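Local coordinates for glycoside hydrolase family protein (Novosphingobium sp. PP1Y, PDB 6Q2F) that probably hydrolyses terminal alpha-L-rhamnose residues from rhamnosylated glycosides, as an alpha-L-rhamnosidase that carries a bound sodium ion, at residues A[105-119]-A[479-491]. Numbering follows the deposited sequence.
Sequences YMTPEWKDAFRFAAH and YIGMYKDAAGPDM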
loop_
_atom_site.group_PDB
_atom_site.type_symbol
_atom_site.label_atom_id
_atom_site.label_comp_id
_atom_site.label_asym_id
_atom_site.label_seq_id
_atom_site.Cartn_x
_atom_site.Cartn_y
_atom_site.Cartn_z
ATOM N N TYR A 105 -24.911 -8.766 11.040
ATOM C CA TYR A 105 -23.687 -9.548 11.193
ATOM C C TYR A 105 -23.752 -10.538 12.355
ATOM O O TYR A 105 -23.999 -10.148 13.496
ATOM C CB TYR A 105 -22.522 -8.580 11.394
ATOM C CG TYR A 105 -21.176 -9.251 11.539
ATOM C CD1 TYR A 105 -20.513 -9.751 10.434
ATOM C CD2 TYR A 105 -20.548 -9.346 12.771
ATOM C CE1 TYR A 105 -19.255 -10.354 10.549
ATOM C CE2 TYR A 105 -19.273 -9.930 12.892
ATOM C CZ TYR A 105 -18.662 -10.434 11.776
ATOM O OH TYR A 105 -17.442 -11.028 11.888
HETATM N N MSE A 106 -23.520 -11.813 12.041
HETATM C CA MSE A 106 -23.461 -12.934 12.978
HETATM C C MSE A 106 -24.781 -13.340 13.644
HETATM O O MSE A 106 -24.750 -14.164 14.540
HETATM C CB MSE A 106 -22.420 -12.685 14.095
HETATM C CG MSE A 106 -20.952 -12.864 13.611
HETATM SE SE MSE A 106 -20.499 -14.684 13.032
HETATM C CE MSE A 106 -18.959 -14.281 11.859
ATOM N N THR A 107 -25.920 -12.776 13.228
ATOM C CA THR A 107 -27.199 -13.339 13.635
ATOM C C THR A 107 -27.473 -14.618 12.847
ATOM O O THR A 107 -26.866 -14.849 11.798
ATOM C CB THR A 107 -28.341 -12.356 13.403
ATOM O OG1 THR A 107 -28.395 -12.022 12.015
ATOM C CG2 THR A 107 -28.158 -11.094 14.252
ATOM N N PRO A 108 -28.380 -15.473 13.340
ATOM C CA PRO A 108 -28.680 -16.717 12.606
ATOM C C PRO A 108 -28.900 -16.545 11.109
ATOM O O PRO A 108 -28.274 -17.260 10.321
ATOM C CB PRO A 108 -29.929 -17.228 13.329
ATOM C CG PRO A 108 -29.619 -16.860 14.790
ATOM C CD PRO A 108 -28.997 -15.482 14.684
ATOM N N GLU A 109 -29.730 -15.593 10.680
ATOM C CA GLU A 109 -29.983 -15.453 9.249
ATOM C C GLU A 109 -28.740 -14.996 8.503
ATOM O O GLU A 109 -28.495 -15.446 7.377
ATOM C CB GLU A 109 -31.140 -14.492 8.992
ATOM C CG GLU A 109 -31.704 -14.609 7.559
ATOM C CD GLU A 109 -33.071 -13.954 7.393
ATOM O OE1 GLU A 109 -33.510 -13.788 6.233
ATOM O OE2 GLU A 109 -33.703 -13.606 8.413
ATOM N N TRP A 110 -27.953 -14.106 9.105
ATOM C CA TRP A 110 -26.678 -13.724 8.517
ATOM C C TRP A 110 -25.745 -14.927 8.425
ATOM O O TRP A 110 -25.102 -15.159 7.387
ATOM C CB TRP A 110 -26.031 -12.604 9.336
ATOM C CG TRP A 110 -24.812 -12.024 8.701
ATOM C CD1 TRP A 110 -24.745 -10.891 7.920
ATOM C CD2 TRP A 110 -23.476 -12.544 8.767
ATOM N NE1 TRP A 110 -23.450 -10.682 7.505
ATOM C CE2 TRP A 110 -22.653 -11.678 8.010
ATOM C CE3 TRP A 110 -22.897 -13.651 9.391
ATOM C CZ2 TRP A 110 -21.270 -11.891 7.859
ATOM C CZ3 TRP A 110 -21.504 -13.866 9.241
ATOM C CH2 TRP A 110 -20.717 -12.984 8.485
ATOM N N LYS A 111 -25.661 -15.713 9.503
ATOM C CA LYS A 111 -24.734 -16.839 9.493
ATOM C C LYS A 111 -25.147 -17.867 8.460
ATOM O O LYS A 111 -24.290 -18.453 7.783
ATOM C CB LYS A 111 -24.622 -17.458 10.892
ATOM C CG LYS A 111 -23.910 -16.543 11.889
ATOM C CD LYS A 111 -23.639 -17.200 13.240
ATOM C CE LYS A 111 -24.884 -17.752 13.922
ATOM N NZ LYS A 111 -24.468 -18.413 15.207
ATOM N N ASP A 112 -26.450 -18.083 8.308
ATOM C CA ASP A 112 -26.918 -19.014 7.292
ATOM C C ASP A 112 -26.615 -18.495 5.892
ATOM O O ASP A 112 -26.254 -19.275 5.003
ATOM C CB ASP A 112 -28.412 -19.268 7.465
ATOM C CG ASP A 112 -28.881 -20.474 6.683
ATOM O OD1 ASP A 112 -28.253 -21.554 6.832
ATOM O OD2 ASP A 112 -29.841 -20.345 5.912
ATOM N N ALA A 113 -26.716 -17.184 5.685
ATOM C CA ALA A 113 -26.298 -16.619 4.405
ATOM C C ALA A 113 -24.817 -16.875 4.150
ATOM O O ALA A 113 -24.437 -17.310 3.063
ATOM C CB ALA A 113 -26.594 -15.120 4.361
ATOM N N PHE A 114 -23.967 -16.630 5.140
ATOM C CA PHE A 114 -22.540 -16.830 4.924
ATOM C C PHE A 114 -22.223 -18.301 4.703
ATOM O O PHE A 114 -21.397 -18.640 3.843
ATOM C CB PHE A 114 -21.696 -16.285 6.087
ATOM C CG PHE A 114 -20.224 -16.374 5.804
ATOM C CD1 PHE A 114 -19.592 -15.365 5.099
ATOM C CD2 PHE A 114 -19.492 -17.497 6.162
ATOM C CE1 PHE A 114 -18.238 -15.453 4.783
ATOM C CE2 PHE A 114 -18.132 -17.589 5.857
ATOM C CZ PHE A 114 -17.510 -16.565 5.163
ATOM N N ARG A 115 -22.844 -19.180 5.487
ATOM C CA ARG A 115 -22.684 -20.612 5.267
ATOM C C ARG A 115 -23.044 -20.981 3.835
ATOM O O ARG A 115 -22.353 -21.777 3.191
ATOM C CB ARG A 115 -23.555 -21.402 6.251
ATOM C CG ARG A 115 -23.553 -22.903 5.980
ATOM C CD ARG A 115 -24.232 -23.691 7.090
ATOM N NE ARG A 115 -23.580 -23.466 8.373
ATOM C CZ ARG A 115 -23.827 -24.164 9.478
ATOM N NH1 ARG A 115 -24.714 -25.149 9.463
ATOM N NH2 ARG A 115 -23.179 -23.877 10.596
ATOM N N PHE A 116 -24.137 -20.420 3.333
ATOM C CA PHE A 116 -24.530 -20.657 1.954
ATOM C C PHE A 116 -23.472 -20.158 0.986
ATOM O O PHE A 116 -23.150 -20.841 0.014
ATOM C CB PHE A 116 -25.855 -19.968 1.676
ATOM C CG PHE A 116 -26.379 -20.228 0.301
ATOM C CD1 PHE A 116 -26.952 -21.453 -0.003
ATOM C CD2 PHE A 116 -26.302 -19.256 -0.683
ATOM C CE1 PHE A 116 -27.465 -21.701 -1.279
ATOM C CE2 PHE A 116 -26.805 -19.498 -1.964
ATOM C CZ PHE A 116 -27.379 -20.726 -2.258
ATOM N N ALA A 117 -22.930 -18.962 1.227
ATOM C CA ALA A 117 -21.840 -18.462 0.397
ATOM C C ALA A 117 -20.671 -19.425 0.402
ATOM O O ALA A 117 -20.059 -19.680 -0.640
ATOM C CB ALA A 117 -21.367 -17.087 0.884
ATOM N N ALA A 118 -20.344 -19.979 1.567
ATOM C CA ALA A 118 -19.190 -20.865 1.631
ATOM C C ALA A 118 -19.458 -22.147 0.853
ATOM O O ALA A 118 -18.572 -22.663 0.165
ATOM C CB ALA A 118 -18.839 -21.166 3.093
ATOM N N HIS A 119 -20.689 -22.669 0.941
ATOM C CA HIS A 119 -21.009 -23.895 0.220
ATOM C C HIS A 119 -21.071 -23.649 -1.277
ATOM O O HIS A 119 -20.717 -24.528 -2.070
ATOM C CB HIS A 119 -22.328 -24.480 0.727
ATOM C CG HIS A 119 -22.165 -25.337 1.946
ATOM N ND1 HIS A 119 -21.623 -26.605 1.897
ATOM C CD2 HIS A 119 -22.438 -25.094 3.252
ATOM C CE1 HIS A 119 -21.584 -27.112 3.117
ATOM N NE2 HIS A 119 -22.090 -26.223 3.956
ATOM N N TYR A 479 -11.784 -15.377 16.565
ATOM C CA TYR A 479 -12.433 -14.885 15.357
ATOM C C TYR A 479 -12.687 -16.026 14.387
ATOM O O TYR A 479 -13.786 -16.163 13.839
ATOM C CB TYR A 479 -11.558 -13.822 14.711
ATOM C CG TYR A 479 -12.107 -13.261 13.419
ATOM C CD1 TYR A 479 -13.249 -12.474 13.409
ATOM C CD2 TYR A 479 -11.459 -13.486 12.214
ATOM C CE1 TYR A 479 -13.736 -11.928 12.223
ATOM C CE2 TYR A 479 -11.934 -12.949 11.015
ATOM C CZ TYR A 479 -13.080 -12.171 11.030
ATOM O OH TYR A 479 -13.554 -11.647 9.854
ATOM N N ILE A 480 -11.674 -16.868 14.175
ATOM C CA ILE A 480 -11.832 -18.019 13.296
ATOM C C ILE A 480 -12.909 -18.959 13.831
ATOM O O ILE A 480 -13.712 -19.505 13.063
ATOM C CB ILE A 480 -10.472 -18.712 13.116
ATOM C CG1 ILE A 480 -9.569 -17.808 12.264
ATOM C CG2 ILE A 480 -10.639 -20.101 12.478
ATOM C CD1 ILE A 480 -8.145 -18.315 12.086
ATOM N N GLY A 481 -12.969 -19.122 15.159
ATOM C CA GLY A 481 -14.054 -19.892 15.764
ATOM C C GLY A 481 -15.439 -19.386 15.390
ATOM O O GLY A 481 -16.356 -20.177 15.172
HETATM N N MSE A 482 -15.619 -18.075 15.329
HETATM C CA MSE A 482 -16.901 -17.523 14.929
HETATM C C MSE A 482 -17.274 -17.947 13.513
HETATM O O MSE A 482 -18.434 -18.262 13.255
HETATM C CB MSE A 482 -16.884 -15.989 15.016
HETATM C CG MSE A 482 -16.866 -15.449 16.454
HETATM SE SE MSE A 482 -16.231 -13.612 16.525
HETATM C CE MSE A 482 -17.091 -12.924 14.896
ATOM N N TYR A 483 -16.287 -17.984 12.601
ATOM C CA TYR A 483 -16.590 -18.357 11.222
ATOM C C TYR A 483 -16.760 -19.859 11.056
ATOM O O TYR A 483 -17.550 -20.296 10.212
ATOM C CB TYR A 483 -15.519 -17.813 10.270
ATOM C CG TYR A 483 -15.877 -16.410 9.872
ATOM C CD1 TYR A 483 -16.705 -16.171 8.784
ATOM C CD2 TYR A 483 -15.486 -15.324 10.648
ATOM C CE1 TYR A 483 -17.081 -14.888 8.443
ATOM C CE2 TYR A 483 -15.861 -14.041 10.313
ATOM C CZ TYR A 483 -16.669 -13.828 9.203
ATOM O OH TYR A 483 -17.046 -12.558 8.859
ATOM N N LYS A 484 -16.058 -20.660 11.863
ATOM C CA LYS A 484 -16.339 -22.093 11.890
ATOM C C LYS A 484 -17.740 -22.372 12.407
ATOM O O LYS A 484 -18.399 -23.320 11.960
ATOM C CB LYS A 484 -15.300 -22.815 12.751
ATOM C CG LYS A 484 -13.953 -22.966 12.049
ATOM C CD LYS A 484 -12.839 -23.160 13.031
ATOM C CE LYS A 484 -12.686 -24.593 13.483
ATOM N NZ LYS A 484 -11.243 -24.849 13.893
ATOM N N ASP A 485 -18.210 -21.580 13.362
ATOM C CA ASP A 485 -19.591 -21.741 13.782
ATOM C C ASP A 485 -20.545 -21.277 12.689
ATOM O O ASP A 485 -21.530 -21.961 12.381
ATOM C CB ASP A 485 -19.822 -20.987 15.082
ATOM C CG ASP A 485 -21.288 -20.818 15.384
ATOM O OD1 ASP A 485 -21.914 -21.801 15.834
ATOM O OD2 ASP A 485 -21.802 -19.698 15.181
ATOM N N ALA A 486 -20.250 -20.139 12.063
ATOM C CA ALA A 486 -21.147 -19.612 11.030
ATOM C C ALA A 486 -21.190 -20.524 9.806
ATOM O O ALA A 486 -22.264 -20.972 9.389
ATOM C CB ALA A 486 -20.709 -18.204 10.624
ATOM N N ALA A 487 -20.027 -20.810 9.215
ATOM C CA ALA A 487 -19.970 -21.585 7.981
ATOM C C ALA A 487 -20.059 -23.083 8.224
ATOM O O ALA A 487 -20.359 -23.831 7.288
ATOM C CB ALA A 487 -18.672 -21.263 7.215
ATOM N N GLY A 488 -19.830 -23.529 9.459
ATOM C CA GLY A 488 -19.593 -24.927 9.746
ATOM C C GLY A 488 -18.108 -25.210 9.645
ATOM O O GLY A 488 -17.424 -24.669 8.771
ATOM N N PRO A 489 -17.571 -26.053 10.538
ATOM C CA PRO A 489 -16.115 -26.300 10.526
ATOM C C PRO A 489 -15.640 -27.006 9.267
ATOM O O PRO A 489 -14.472 -26.860 8.900
ATOM C CB PRO A 489 -15.870 -27.163 11.779
ATOM C CG PRO A 489 -17.232 -27.170 12.542
ATOM C CD PRO A 489 -18.280 -26.886 11.513
ATOM N N ASP A 490 -16.514 -27.742 8.575
ATOM C CA ASP A 490 -16.135 -28.332 7.295
ATOM C C ASP A 490 -15.948 -27.280 6.210
ATOM O O ASP A 490 -15.443 -27.603 5.130
ATOM C CB ASP A 490 -17.184 -29.370 6.851
ATOM C CG ASP A 490 -18.620 -28.803 6.818
ATOM O OD1 ASP A 490 -19.012 -28.090 7.770
ATOM O OD2 ASP A 490 -19.363 -29.067 5.835
HETATM N N MSE A 491 -16.331 -26.036 6.464
HETATM C CA MSE A 491 -16.267 -25.008 5.433
HETATM C C MSE A 491 -15.266 -23.918 5.800
HETATM O O MSE A 491 -15.364 -22.796 5.325
HETATM C CB MSE A 491 -17.655 -24.401 5.216
HETATM C CG MSE A 491 -18.635 -25.303 4.481
HETATM SE SE MSE A 491 -18.113 -25.603 2.570
HETATM C CE MSE A 491 -17.811 -27.506 2.625
HETATM O O HOH W 1 -15.985 -10.447 9.425
HETATM O O HOH W 2 -21.434 -26.065 6.772
#
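Tyr483 and Phe114 meet edge to face at the heart of this helix pair, a worked example of how nearly perpendicular helices pack through small residues and a pair of aromatic rings. The axes of helix segments 108-119 and 479-487 cross at -82° and approach to 8.5 Å, a closeness that Ala486 and Ala487 permit; Ala487 CB lies at the rim of the Phe114 ring, 4.0 Å from CE2. The CD1–CE1 edge of Tyr483 points into the face of Phe114, the ring planes inclined at 75°, while the selenomethionine Met106 lays its CE over one face of Tyr483, 3.5 Å from CE2, with SE farther above in a long Met-aromatic contact. At the inner end a water bonds to Tyr105 OH and donates to Tyr479 OH, which also hydrogen-bonds to Ala131 O. Toward His119 the selenomethionine Met491 sets CG and SE over one face of the imidazole, CG 3.6 Å from NE2.

The outer side is less closely packed and nearer solvent, held by polar bonds. Lys111 NZ reaches the syn lone pair of Asp485 OD2 at 3.0 Å, a salt bridge. Arg115 bends at chi3 (-59°), bringing its guanidinium edge to the carbonyls at the C-terminal end of the partner helix, where NE donates to Ala486 O at 3.0 Å and NH2 adds weak bonds to Ala486 O and Asp485 O. A leucine in place of Arg115 would probably leave these carbonyls without their charged donor and the helix end less firmly fixed.

Both helices pack outside the parallel strands of a (beta/alpha)8 barrel: Phe114 and Tyr483 rest on Ile130 of strand 127-131, Trp110 bonds to Asp90 of strand 85-91, and helix 68-81 packs against Phe116 and Ala117.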